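Local structure of putative transcriptional regulator protein (Vibrio parahaemolyticus, 3ER6) at residues R19-I24 against R53-R58; I80-D85 against I114-F119; E88-I93 against I118-K123; K131-S136 against L165-Y170. The protein probably acts as an AraC-type, sequence-specific DNA-binding transcription regulator, of which this chain is the DJ-1/PfpI-like domain without the DNA-binding helix-turn-helix part. The protein carries 1 engineered substitution. One frame throughout, in Å; residues are numbered along the deposited sequence. Where two conformers were deposited one is given.

Contact 1: residues R19-I24 against R53-R58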
loop_
_atom_site.group_PDB
_atom_site.type_symbol
_atom_site.label_atom_id
_atom_site.label_comp_id
_atom_site.label_asym_id
_atom_site.label_seq_id
_atom_site.Cartn_x
_atom_site.Cartn_y
_atom_site.Cartn_z
ATOM N N ARG A 19 1.316 -10.697 6.509
ATOM C CA ARG A 19 2.023 -11.017 5.272
ATOM C C ARG A 19 1.610 -10.104 4.114
ATOM O O ARG A 19 2.429 -9.813 3.217
ATOM C CB ARG A 19 1.778 -12.490 4.896
ATOM C CG ARG A 19 2.246 -13.560 5.964
ATOM C CD ARG A 19 3.794 -13.576 6.183
ATOM N NE ARG A 19 4.189 -12.526 7.130
ATOM C CZ ARG A 19 5.446 -12.112 7.306
ATOM N NH1 ARG A 19 5.712 -11.146 8.147
ATOM N NH2 ARG A 19 6.440 -12.656 6.612
ATOM N N TYR A 20 0.363 -9.605 4.158
ATOM C CA TYR A 20 -0.190 -8.834 3.068
ATOM C C TYR A 20 -1.178 -7.857 3.648
ATOM O O TYR A 20 -2.394 -8.082 3.592
ATOM C CB TYR A 20 -0.910 -9.782 2.062
ATOM C CG TYR A 20 0.102 -10.671 1.362
ATOM C CD1 TYR A 20 0.981 -10.134 0.412
ATOM C CD2 TYR A 20 0.214 -12.037 1.678
ATOM C CE1 TYR A 20 1.940 -10.976 -0.247
ATOM C CE2 TYR A 20 1.176 -12.855 1.087
ATOM C CZ TYR A 20 2.013 -12.349 0.128
ATOM O OH TYR A 20 2.937 -13.194 -0.471
ATOM N N PHE A 21 -0.673 -6.832 4.318
ATOM C CA PHE A 21 -1.587 -5.806 4.866
ATOM C C PHE A 21 -1.402 -4.437 4.223
ATOM O O PHE A 21 -2.224 -3.524 4.475
ATOM C CB PHE A 21 -1.502 -5.704 6.400
ATOM C CG PHE A 21 -0.293 -4.930 6.902
ATOM C CD1 PHE A 21 -0.416 -3.638 7.381
ATOM C CD2 PHE A 21 0.983 -5.530 6.907
ATOM C CE1 PHE A 21 0.716 -2.919 7.848
ATOM C CE2 PHE A 21 2.095 -4.829 7.394
ATOM C CZ PHE A 21 1.963 -3.513 7.848
ATOM N N ALA A 22 -0.368 -4.273 3.381
ATOM C CA ALA A 22 -0.122 -2.933 2.762
ATOM C C ALA A 22 -1.328 -2.389 2.057
ATOM O O ALA A 22 -1.609 -1.199 2.156
ATOM C CB ALA A 22 1.016 -2.968 1.775
ATOM N N SER A 23 -2.064 -3.227 1.318
ATOM C CA SER A 23 -3.232 -2.665 0.592
ATOM C C SER A 23 -4.369 -2.149 1.503
ATOM O O SER A 23 -5.172 -1.257 1.092
ATOM C CB SER A 23 -3.778 -3.668 -0.463
ATOM O OG SER A 23 -4.192 -4.911 0.157
ATOM N N ILE A 24 -4.482 -2.704 2.702
ATOM C CA ILE A 24 -5.415 -2.137 3.685
ATOM C C ILE A 24 -4.953 -0.722 4.034
ATOM O O ILE A 24 -5.739 0.218 4.061
ATOM C CB ILE A 24 -5.442 -3.015 4.964
ATOM C CG1 ILE A 24 -6.357 -4.217 4.718
ATOM C CG2 ILE A 24 -5.948 -2.246 6.200
ATOM C CD1 ILE A 24 -7.911 -3.774 4.551
ATOM N N ARG A 53 -5.104 -9.284 17.837
ATOM C CA ARG A 53 -3.655 -9.266 18.212
ATOM C C ARG A 53 -2.885 -8.415 17.199
ATOM O O ARG A 53 -3.394 -8.166 16.131
ATOM C CB ARG A 53 -3.072 -10.702 18.216
ATOM C CG ARG A 53 -3.823 -11.711 19.130
ATOM C CD ARG A 53 -3.616 -11.446 20.592
ATOM N NE ARG A 53 -2.206 -11.652 20.913
ATOM C CZ ARG A 53 -1.550 -11.031 21.894
ATOM N NH1 ARG A 53 -2.190 -10.175 22.710
ATOM N NH2 ARG A 53 -0.246 -11.270 22.054
ATOM N N PRO A 54 -1.642 -8.012 17.517
ATOM C CA PRO A 54 -0.789 -7.302 16.566
ATOM C C PRO A 54 -0.555 -8.136 15.284
ATOM O O PRO A 54 -0.581 -9.367 15.332
ATOM C CB PRO A 54 0.563 -7.211 17.288
ATOM C CG PRO A 54 0.241 -7.293 18.745
ATOM C CD PRO A 54 -1.011 -8.180 18.839
ATOM N N LEU A 55 -0.378 -7.453 14.165
ATOM C CA LEU A 55 0.003 -8.132 12.962
ATOM C C LEU A 55 1.500 -8.170 13.043
ATOM O O LEU A 55 2.121 -7.198 13.486
ATOM C CB LEU A 55 -0.403 -7.351 11.703
ATOM C CG LEU A 55 -1.921 -7.318 11.385
ATOM C CD1 LEU A 55 -2.031 -6.775 10.021
ATOM C CD2 LEU A 55 -2.548 -8.685 11.450
ATOM N N ILE A 56 2.070 -9.216 12.493
ATOM C CA ILE A 56 3.535 -9.273 12.303
ATOM C C ILE A 56 3.783 -8.999 10.800
ATOM O O ILE A 56 3.446 -9.815 9.957
ATOM C CB ILE A 56 4.040 -10.638 12.718
ATOM C CG1 ILE A 56 3.623 -10.920 14.197
ATOM C CG2 ILE A 56 5.606 -10.700 12.482
ATOM C CD1 ILE A 56 4.276 -9.850 15.187
ATOM N N GLY A 57 4.333 -7.836 10.484
ATOM C CA GLY A 57 4.495 -7.392 9.095
ATOM C C GLY A 57 5.892 -7.755 8.622
ATOM O O GLY A 57 6.701 -8.314 9.382
ATOM N N ARG A 58 6.168 -7.493 7.358
ATOM C CA ARG A 58 7.478 -7.761 6.815
ATOM C C ARG A 58 8.465 -6.712 7.291
ATOM O O ARG A 58 8.080 -5.677 7.789
ATOM C CB ARG A 58 7.356 -7.778 5.314
ATOM C CG ARG A 58 6.559 -9.068 4.908
ATOM C CD ARG A 58 6.270 -9.021 3.518
ATOM N NE ARG A 58 5.275 -10.009 3.089
ATOM C CZ ARG A 58 5.510 -11.277 2.740
ATOM N NH1 ARG A 58 6.718 -11.857 2.848
ATOM N NH2 ARG A 58 4.485 -11.992 2.299
HETATM O O HOH W 1 2.214 -12.179 9.312
HETATM O O HOH W 2 4.617 -14.828 1.941
#

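Contact 2: residues I80-D85 against I114-F119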
loop_
_atom_site.group_PDB
_atom_site.type_symbol
_atom_site.label_atom_id
_atom_site.label_comp_id
_atom_site.label_asym_id
_atom_site.label_seq_id
_atom_site.Cartn_x
_atom_site.Cartn_y
_atom_site.Cartn_z
ATOM N N ILE A 80 -12.272 -5.627 3.720
ATOM C CA ILE A 80 -11.705 -6.896 4.062
ATOM C C ILE A 80 -10.456 -7.032 3.232
ATOM O O ILE A 80 -10.504 -7.144 1.973
ATOM C CB ILE A 80 -12.667 -8.045 3.743
ATOM C CG1 ILE A 80 -14.009 -7.864 4.512
ATOM C CG2 ILE A 80 -12.000 -9.396 3.952
ATOM C CD1 ILE A 80 -15.075 -8.859 3.964
ATOM N N GLY A 81 -9.310 -6.991 3.913
ATOM C CA GLY A 81 -8.023 -7.125 3.177
ATOM C C GLY A 81 -7.630 -8.549 2.766
ATOM O O GLY A 81 -8.378 -9.518 2.953
ATOM N N SER A 82 -6.400 -8.674 2.241
ATOM C CA SER A 82 -5.797 -9.935 1.841
ATOM C C SER A 82 -5.790 -10.998 2.927
ATOM O O SER A 82 -5.567 -10.729 4.125
ATOM C CB SER A 82 -4.344 -9.694 1.379
ATOM O OG SER A 82 -3.843 -10.878 0.806
ATOM N N ILE A 83 -6.028 -12.238 2.501
ATOM C CA ILE A 83 -5.841 -13.352 3.408
ATOM C C ILE A 83 -4.611 -14.149 3.046
ATOM O O ILE A 83 -4.391 -15.239 3.587
ATOM C CB ILE A 83 -7.140 -14.265 3.545
ATOM C CG1 ILE A 83 -7.578 -14.886 2.188
ATOM C CG2 ILE A 83 -8.305 -13.480 4.172
ATOM C CD1 ILE A 83 -8.681 -16.056 2.378
ATOM N N GLY A 84 -3.810 -13.610 2.129
ATOM C CA GLY A 84 -2.661 -14.361 1.569
ATOM C C GLY A 84 -3.154 -15.571 0.763
ATOM O O GLY A 84 -4.113 -15.467 0.028
ATOM N N ASP A 85 -2.531 -16.717 0.947
ATOM C CA ASP A 85 -2.928 -17.896 0.220
ATOM C C ASP A 85 -4.146 -18.503 0.869
ATOM O O ASP A 85 -4.080 -19.026 1.997
ATOM C CB ASP A 85 -1.790 -18.913 0.206
ATOM C CG ASP A 85 -2.143 -20.197 -0.562
ATOM O OD1 ASP A 85 -3.282 -20.421 -1.058
ATOM O OD2 ASP A 85 -1.222 -21.020 -0.651
ATOM N N ILE A 114 -10.626 -6.687 -1.110
ATOM C CA ILE A 114 -9.457 -6.429 -1.946
ATOM C C ILE A 114 -8.532 -7.629 -1.938
ATOM O O ILE A 114 -8.381 -8.269 -0.870
ATOM C CB ILE A 114 -8.724 -5.077 -1.453
ATOM C CG1 ILE A 114 -8.174 -5.203 -0.038
ATOM C CG2 ILE A 114 -9.744 -3.894 -1.441
ATOM C CD1 ILE A 114 -7.372 -3.940 0.418
ATOM N N ASP A 115 -7.935 -7.972 -3.107
ATOM C CA ASP A 115 -6.993 -9.045 -3.181
ATOM C C ASP A 115 -7.766 -10.306 -2.732
ATOM O O ASP A 115 -8.973 -10.416 -3.010
ATOM C CB ASP A 115 -5.758 -8.774 -2.292
ATOM C CG ASP A 115 -4.552 -9.741 -2.587
ATOM O OD1 ASP A 115 -4.567 -10.557 -3.540
ATOM O OD2 ASP A 115 -3.566 -9.664 -1.857
ATOM N N THR A 116 -7.098 -11.231 -2.057
ATOM C CA THR A 116 -7.777 -12.493 -1.620
ATOM C C THR A 116 -8.906 -12.309 -0.551
ATOM O O THR A 116 -9.624 -13.245 -0.234
ATOM C CB THR A 116 -6.784 -13.595 -1.205
ATOM O OG1 THR A 116 -5.942 -13.148 -0.145
ATOM C CG2 THR A 116 -5.913 -13.993 -2.400
ATOM N N GLY A 117 -9.049 -11.114 -0.001
ATOM C CA GLY A 117 -10.300 -10.740 0.733
ATOM C C GLY A 117 -11.525 -11.098 -0.107
ATOM O O GLY A 117 -12.635 -11.355 0.446
ATOM N N ILE A 118 -11.360 -11.132 -1.429
ATOM C CA ILE A 118 -12.483 -11.563 -2.297
ATOM C C ILE A 118 -12.957 -13.019 -1.981
ATOM O O ILE A 118 -14.168 -13.305 -2.019
ATOM C CB ILE A 118 -12.210 -11.325 -3.825
ATOM C CG1 ILE A 118 -12.084 -9.825 -4.095
ATOM C CG2 ILE A 118 -13.372 -11.973 -4.708
ATOM C CD1 ILE A 118 -11.338 -9.479 -5.345
ATOM N N PHE A 119 -12.026 -13.892 -1.605
ATOM C CA PHE A 119 -12.355 -15.268 -1.257
ATOM C C PHE A 119 -13.259 -15.260 -0.004
ATOM O O PHE A 119 -14.122 -16.146 0.146
ATOM C CB PHE A 119 -11.089 -16.101 -0.959
ATOM C CG PHE A 119 -10.339 -16.547 -2.188
ATOM C CD1 PHE A 119 -9.683 -15.620 -3.010
ATOM C CD2 PHE A 119 -10.276 -17.913 -2.523
ATOM C CE1 PHE A 119 -8.984 -16.046 -4.137
ATOM C CE2 PHE A 119 -9.593 -18.325 -3.664
ATOM C CZ PHE A 119 -8.939 -17.393 -4.455
#

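Contact 3: residues E88-I93 against I118-K123. Engineered in segment 88-93: K92 (natural residue Asn).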
loop_
_atom_site.group_PDB
_atom_site.type_symbol
_atom_site.label_atom_id
_atom_site.label_comp_id
_atom_site.label_asym_id
_atom_site.label_seq_id
_atom_site.Cartn_x
_atom_site.Cartn_y
_atom_site.Cartn_z
ATOM N N GLU A 88 -4.190 -21.852 2.535
ATOM C CA GLU A 88 -3.619 -21.791 3.878
ATOM C C GLU A 88 -4.654 -21.273 4.903
ATOM O O GLU A 88 -4.882 -21.877 5.969
ATOM C CB GLU A 88 -2.489 -20.784 3.823
ATOM C CG GLU A 88 -1.370 -21.011 4.788
ATOM C CD GLU A 88 -1.850 -21.151 6.224
ATOM O OE1 GLU A 88 -2.950 -20.657 6.543
ATOM O OE2 GLU A 88 -1.095 -21.745 7.050
ATOM N N SER A 89 -5.316 -20.163 4.573
ATOM C CA SER A 89 -5.936 -19.359 5.626
ATOM C C SER A 89 -7.435 -19.445 5.683
ATOM O O SER A 89 -8.046 -19.177 6.715
ATOM C CB SER A 89 -5.547 -17.910 5.389
ATOM O OG SER A 89 -6.020 -17.496 4.116
ATOM N N LEU A 90 -8.061 -19.693 4.557
ATOM C CA LEU A 90 -9.527 -19.410 4.457
ATOM C C LEU A 90 -10.309 -20.184 5.527
ATOM O O LEU A 90 -11.259 -19.651 6.136
ATOM C CB LEU A 90 -10.072 -19.742 3.051
ATOM C CG LEU A 90 -11.554 -19.408 2.796
ATOM C CD1 LEU A 90 -11.871 -17.899 2.943
ATOM C CD2 LEU A 90 -12.001 -19.892 1.399
ATOM N N ASP A 91 -9.918 -21.448 5.726
ATOM C CA ASP A 91 -10.646 -22.350 6.609
ATOM C C ASP A 91 -10.309 -22.100 8.057
ATOM O O ASP A 91 -10.961 -22.653 8.938
ATOM C CB ASP A 91 -10.377 -23.832 6.264
ATOM C CG ASP A 91 -11.116 -24.273 4.989
ATOM O OD1 ASP A 91 -11.955 -23.476 4.453
ATOM O OD2 ASP A 91 -10.855 -25.418 4.522
ATOM N N LYS A 92 -9.288 -21.296 8.302
ATOM C CA LYS A 92 -8.847 -21.010 9.657
ATOM C C LYS A 92 -9.494 -19.744 10.230
ATOM O O LYS A 92 -9.308 -19.416 11.409
ATOM C CB LYS A 92 -7.318 -20.903 9.730
ATOM C CG LYS A 92 -6.580 -22.133 9.222
ATOM C CD LYS A 92 -5.064 -21.880 9.213
ATOM C CE LYS A 92 -4.343 -22.727 10.261
ATOM N NZ LYS A 92 -4.065 -21.974 11.545
ATOM N N ILE A 93 -10.275 -19.042 9.412
ATOM C CA ILE A 93 -10.874 -17.797 9.861
ATOM C C ILE A 93 -11.959 -18.074 10.895
ATOM O O ILE A 93 -12.809 -18.928 10.696
ATOM C CB ILE A 93 -11.472 -17.004 8.665
ATOM C CG1 ILE A 93 -10.324 -16.535 7.765
ATOM C CG2 ILE A 93 -12.306 -15.789 9.155
ATOM C CD1 ILE A 93 -10.802 -15.780 6.525
ATOM N N ILE A 118 -11.360 -11.132 -1.429
ATOM C CA ILE A 118 -12.483 -11.563 -2.297
ATOM C C ILE A 118 -12.957 -13.019 -1.981
ATOM O O ILE A 118 -14.168 -13.305 -2.019
ATOM C CB ILE A 118 -12.210 -11.325 -3.825
ATOM C CG1 ILE A 118 -12.084 -9.825 -4.095
ATOM C CG2 ILE A 118 -13.372 -11.973 -4.708
ATOM C CD1 ILE A 118 -11.338 -9.479 -5.345
ATOM N N PHE A 119 -12.026 -13.892 -1.605
ATOM C CA PHE A 119 -12.355 -15.268 -1.257
ATOM C C PHE A 119 -13.259 -15.260 -0.004
ATOM O O PHE A 119 -14.122 -16.146 0.146
ATOM C CB PHE A 119 -11.089 -16.101 -0.959
ATOM C CG PHE A 119 -10.339 -16.547 -2.188
ATOM C CD1 PHE A 119 -9.683 -15.620 -3.010
ATOM C CD2 PHE A 119 -10.276 -17.913 -2.523
ATOM C CE1 PHE A 119 -8.984 -16.046 -4.137
ATOM C CE2 PHE A 119 -9.593 -18.325 -3.664
ATOM C CZ PHE A 119 -8.939 -17.393 -4.455
ATOM N N VAL A 120 -13.030 -14.317 0.917
ATOM C CA VAL A 120 -13.864 -14.187 2.119
ATOM C C VAL A 120 -15.320 -13.813 1.767
ATOM O O VAL A 120 -16.299 -14.455 2.235
ATOM C CB VAL A 120 -13.288 -13.136 3.117
ATOM C CG1 VAL A 120 -14.166 -13.055 4.374
ATOM C CG2 VAL A 120 -11.821 -13.485 3.497
ATOM N N VAL A 121 -15.488 -12.796 0.924
ATOM C CA VAL A 121 -16.874 -12.433 0.542
ATOM C C VAL A 121 -17.524 -13.588 -0.315
ATOM O O VAL A 121 -18.723 -13.834 -0.189
ATOM C CB VAL A 121 -16.976 -11.056 -0.189
ATOM C CG1 VAL A 121 -16.458 -9.954 0.705
ATOM C CG2 VAL A 121 -16.214 -11.089 -1.472
ATOM N N ALA A 122 -16.737 -14.288 -1.140
ATOM C CA ALA A 122 -17.276 -15.467 -1.879
ATOM C C ALA A 122 -17.813 -16.495 -0.911
ATOM O O ALA A 122 -18.989 -16.869 -0.998
ATOM C CB ALA A 122 -16.227 -16.094 -2.834
ATOM N N LYS A 123 -16.960 -16.935 0.012
ATOM C CA LYS A 123 -17.342 -17.888 1.038
ATOM C C LYS A 123 -18.578 -17.451 1.833
ATOM O O LYS A 123 -19.449 -18.253 2.118
ATOM C CB LYS A 123 -16.183 -18.136 2.003
ATOM C CG LYS A 123 -16.498 -19.210 3.023
ATOM C CD LYS A 123 -15.222 -19.602 3.746
ATOM C CE LYS A 123 -15.456 -20.727 4.715
ATOM N NZ LYS A 123 -16.497 -21.677 4.154
#

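Contact 4: residues K131-S136 against L165-Y170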
loop_
_atom_site.group_PDB
_atom_site.type_symbol
_atom_site.label_atom_id
_atom_site.label_comp_id
_atom_site.label_asym_id
_atom_site.label_seq_id
_atom_site.Cartn_x
_atom_site.Cartn_y
_atom_site.Cartn_z
ATOM N N LYS A 131 -21.129 -13.278 -9.406
ATOM C CA LYS A 131 -19.996 -13.000 -10.299
ATOM C C LYS A 131 -18.855 -12.292 -9.560
ATOM O O LYS A 131 -19.102 -11.478 -8.682
ATOM C CB LYS A 131 -20.432 -12.142 -11.502
ATOM C CG LYS A 131 -21.590 -12.771 -12.265
ATOM C CD LYS A 131 -22.118 -11.859 -13.355
ATOM C CE LYS A 131 -22.885 -12.705 -14.396
ATOM N NZ LYS A 131 -22.853 -12.088 -15.761
ATOM N N ALA A 132 -17.612 -12.574 -9.921
ATOM C CA ALA A 132 -16.512 -11.970 -9.161
ATOM C C ALA A 132 -15.367 -11.679 -10.085
ATOM O O ALA A 132 -15.423 -11.971 -11.278
ATOM C CB ALA A 132 -16.023 -12.931 -8.052
ATOM N N VAL A 133 -14.304 -11.166 -9.491
ATOM C CA VAL A 133 -13.042 -10.931 -10.211
ATOM C C VAL A 133 -11.880 -11.524 -9.390
ATOM O O VAL A 133 -11.938 -11.558 -8.173
ATOM C CB VAL A 133 -12.836 -9.393 -10.425
ATOM C CG1 VAL A 133 -13.938 -8.831 -11.344
ATOM C CG2 VAL A 133 -12.808 -8.622 -9.053
ATOM N N MET A 134 -10.817 -11.997 -10.035
ATOM C CA MET A 134 -9.633 -12.341 -9.254
ATOM C C MET A 134 -8.446 -12.137 -10.157
ATOM O O MET A 134 -8.611 -12.245 -11.396
ATOM C CB MET A 134 -9.708 -13.781 -8.722
ATOM C CG MET A 134 -8.493 -14.263 -7.889
ATOM S SD MET A 134 -7.884 -13.182 -6.501
ATOM C CE MET A 134 -9.385 -12.928 -5.653
ATOM N N HIS A 135 -7.272 -11.834 -9.596
ATOM C CA HIS A 135 -6.097 -11.665 -10.432
ATOM C C HIS A 135 -5.577 -13.053 -10.862
ATOM O O HIS A 135 -5.993 -14.109 -10.317
ATOM C CB HIS A 135 -5.008 -10.825 -9.719
ATOM C CG HIS A 135 -4.722 -11.264 -8.320
ATOM N ND1 HIS A 135 -4.195 -12.496 -8.022
ATOM C CD2 HIS A 135 -4.939 -10.644 -7.124
ATOM C CE1 HIS A 135 -4.074 -12.612 -6.709
ATOM N NE2 HIS A 135 -4.522 -11.505 -6.143
ATOM N N SER A 136 -4.672 -13.077 -11.833
ATOM C CA SER A 136 -4.209 -14.329 -12.413
ATOM C C SER A 136 -3.514 -15.250 -11.427
ATOM O O SER A 136 -3.554 -16.470 -11.574
ATOM C CB SER A 136 -3.262 -14.058 -13.597
ATOM O OG SER A 136 -3.968 -13.407 -14.643
ATOM N N LEU A 165 -15.656 -5.300 -5.186
ATOM C CA LEU A 165 -14.549 -6.176 -5.319
ATOM C C LEU A 165 -13.419 -5.522 -6.140
ATOM O O LEU A 165 -13.648 -4.975 -7.245
ATOM C CB LEU A 165 -14.936 -7.488 -6.065
ATOM C CG LEU A 165 -16.148 -8.317 -5.579
ATOM C CD1 LEU A 165 -16.266 -9.587 -6.464
ATOM C CD2 LEU A 165 -16.020 -8.701 -4.084
ATOM N N SER A 166 -12.191 -5.613 -5.626
ATOM C CA SER A 166 -11.049 -5.066 -6.353
ATOM C C SER A 166 -9.859 -6.101 -6.260
ATOM O O SER A 166 -9.278 -6.286 -5.192
ATOM C CB SER A 166 -10.650 -3.684 -5.806
ATOM O OG SER A 166 -9.434 -3.264 -6.453
ATOM N N SER A 167 -9.553 -6.787 -7.370
ATOM C CA SER A 167 -8.489 -7.822 -7.433
ATOM C C SER A 167 -7.127 -7.343 -6.908
ATOM O O SER A 167 -6.474 -8.022 -6.142
ATOM C CB SER A 167 -8.276 -8.295 -8.878
ATOM O OG SER A 167 -9.410 -9.003 -9.299
ATOM N N GLY A 168 -6.708 -6.173 -7.351
ATOM C CA GLY A 168 -5.393 -5.680 -7.047
ATOM C C GLY A 168 -4.326 -6.600 -7.647
ATOM O O GLY A 168 -4.453 -7.047 -8.814
ATOM N N PRO A 169 -3.290 -6.944 -6.859
ATOM C CA PRO A 169 -3.257 -6.841 -5.374
ATOM C C PRO A 169 -3.013 -5.432 -4.784
ATOM O O PRO A 169 -3.395 -5.211 -3.606
ATOM C CB PRO A 169 -2.122 -7.819 -4.983
ATOM C CG PRO A 169 -1.208 -7.831 -6.280
ATOM C CD PRO A 169 -2.219 -7.821 -7.386
ATOM N N TYR A 170 -2.382 -4.511 -5.524
ATOM C CA TYR A 170 -2.016 -3.213 -4.926
ATOM C C TYR A 170 -2.720 -1.985 -5.485
ATOM O O TYR A 170 -2.659 -0.888 -4.867
ATOM C CB TYR A 170 -0.481 -2.946 -4.927
ATOM C CG TYR A 170 0.142 -4.021 -4.107
ATOM C CD1 TYR A 170 -0.030 -4.030 -2.726
ATOM C CD2 TYR A 170 0.787 -5.113 -4.715
ATOM C CE1 TYR A 170 0.515 -5.080 -1.952
ATOM C CE2 TYR A 170 1.314 -6.175 -3.947
ATOM C CZ TYR A 170 1.161 -6.121 -2.561
ATOM O OH TYR A 170 1.630 -7.135 -1.765
HETATM O O HOH W 3 -9.417 -9.252 -12.010
#

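Contact 1: residues R19-I24 against R53-R58
The guanidinium of R58 carries the side chain of R19 over one face, while its edge takes R19 O and the Y20 ring; R19 in turn has R58 CG over one face of its own guanidinium and I56 O at the edge. The contact joins the loop leading into helix 22-37 of this DJ-1/PfpI-like α/β domain to the β-hairpin of strands 55-57 and 61-64. R58 grips one carbonyl oxygen side-on: NE reaches R19 O at 2.9 Å on a lone pair, and NH2 meets the same oxygen at 3.1 Å. In a cation-pi contact, R58 NH2 dips over the Y20 ring face, nearest Y20 CZ at 3.3 Å, the guanidinium tilted 62° to the ring. R58 NH1 forms a salt bridge with E32 of the second subunit, which probably offsets the nearby charge of R19; Y20 OH bonds to T33 of that subunit. F21, apolar and buried, packs CB on L55 CD1 at 3.8 Å; its CE2 lies 3.9 Å from G57 CA, the bare glycine letting the ring come this near. R19 NH1 meets I56 O almost straight (3.2 Å, 175°), but from above the carbonyl plane, not along a lone pair, and water 1 bridges R19 NE to that oxygen.

Contact 2: residues I80-D85 against I114-F119
With its OG turned opposite the backbone N (chi1 -171°), S82 reaches D115 across the contact, and T116 holds OG1 between its own backbone N and carbonyl carbon (chi1 58°), facing the loop at I83 and G84. S82 OG donates to D115 OD2 at 2.9 Å, meeting the carboxylate from above its plane, and accepts from G84 N at 3.0 Å, which makes an ST turn. The small hydroxyl of serine thus serves both the turn and the opposite segment. D115 OD1 is taken by H135. T116 OG1 is likewise used twice: it accepts from I83 N at 2.8 Å and donates to a lone pair of G84 O at 3.0 Å. These bonds join loops at the C-terminal ends of neighbouring parallel strands, 77-80 and 110-114, where I114 N still bonds to I80 O at 3.1 Å. The tight type II' turn from I114 to G117, with D115 at positive phi, leads into helix 117-124 and probably corresponds to the nucleophile elbow of the DJ-1/PfpI fold, aspartate standing where many relatives carry cysteine. G117 CA comes to 3.2 Å from G81 O, an approach its lack of a side chain allows, while the positive phi of G84 suits glycine. On the apolar side, I83 crosses F119 at about a right angle, I83 CD1 lying 4.1 Å from F119 CB.

Contact 3: residues E88-I93 against I118-K123
L90 lies against the aliphatic part of K123, and this is where the two segments pack most extensively. L90 CG is 3.8 Å from K123 CD, and the forked end of the leucine rests on that methylene. With CG opposite the backbone N (chi1 -176°), L90 extends toward helix 117-124, and its CD1 also comes to 4.0 Å from F119 O. Beside it, I93 adds a second apolar contact: its CD1 meets V120 CG2 at 3.9 Å, the two branched chains crossing at a slant. Leucine, isoleucine and valine suit this inner side because it is closed further by F98 and I101 of helix 95-106 and by I83. F119 offers mainly CB and its carbonyl here, since its ring turns away to stack edge-to-face with F142.

The outer side is much looser. K123 is exposed, and its chain bends at the last torsion (chi4 35°), so that NZ turns away from D91 and CE lies nearer. D91 OD1 and K123 NZ are 4.9 Å from each other, so the opposite charges would attract only weakly, without a salt bridge. The contact rests mainly on apolar packing, and lysine suits this exposed margin, its methylenes covering L90 and its ammonium reaching solvent. Segment 88-93 thus packs on helix 117-124 next to helix 95-106, while I118 and V121 of helix 117-124 lie on strand 110-114 of the central, mostly parallel sheet, a layering that belongs to the α/β sandwich of the DJ-1/PfpI family.

Contact 4: residues K131-S136 against L165-Y170
S167 and H135 lie at the centre, with M134 CA only 3.3 Å from S167 OG and H135 CD2 3.2 Å from S167 O. The carbonyl oxygen comes to the edge of the imidazole, near its plane and beside a carbon, a polar touch with no conventional bond. H135 has CG between its backbone N and carbonyl carbon (chi1 48°), which carries the ring in toward 165-170; P169 CD lies 3.9 Å from H135 CD2. Serine fits here because its small hydroxyl nestles in the corner formed by V133 CG2, 3.4 Å from S167 OG, and M134 CA. Water 3 sits 2.7 Å from S167 OG, with a weak bond on to M134 O.

Further back, apolar groups take over. V133 CG2 packs on L165 CB at 3.8 Å, and L165 CD1 reaches A132 CB at 3.7 Å, alanine leaving room for the leucine. The segments run nearly parallel, yet 163-166 is a strand of the central mixed sheet of the DJ-1/PfpI-like fold, while 131-132 pairs with 150-151 in a small separate sheet.

In the next shell, M134 SD lies over the centre of one face of the H135 ring. Its NE2 faces the probable elbow residue D115, in the region that holds the active site in DJ-1/PfpI relatives. D115 holds both the ring, through OD1, and strand 163-166, through its backbone bond to S166. Between G168 and P169 the peptide is cis, G168 has a positive phi that glycine tolerates well, and Y170 bonds through OH to E29 of the second subunit.

Contact 2 lies at the middle of the group, its centre about 8 Å from that of contact 3, 9 Å from contact 4 and 12 Å from contact 1. Contacts 2 and 3 share I118 and F119 and meet through I83, whose CD1 is 3.7 Å from L90 CD1. Both reach contact 4 through F119 CE1, 3.5 Å from M134 CE. Contacts 2 and 4 also join at D115 and H135, the elbow region that probably corresponds to the family's active site; no ligand is part of these contacts, and catalysis is not established. Y20 O packs 3.4 Å from S82 CB, linking contacts 1 and 2. The second subunit touches contacts 1 and 4 but neither 2 nor 3; the centres of contacts 1 and 3 are about 17 Å apart.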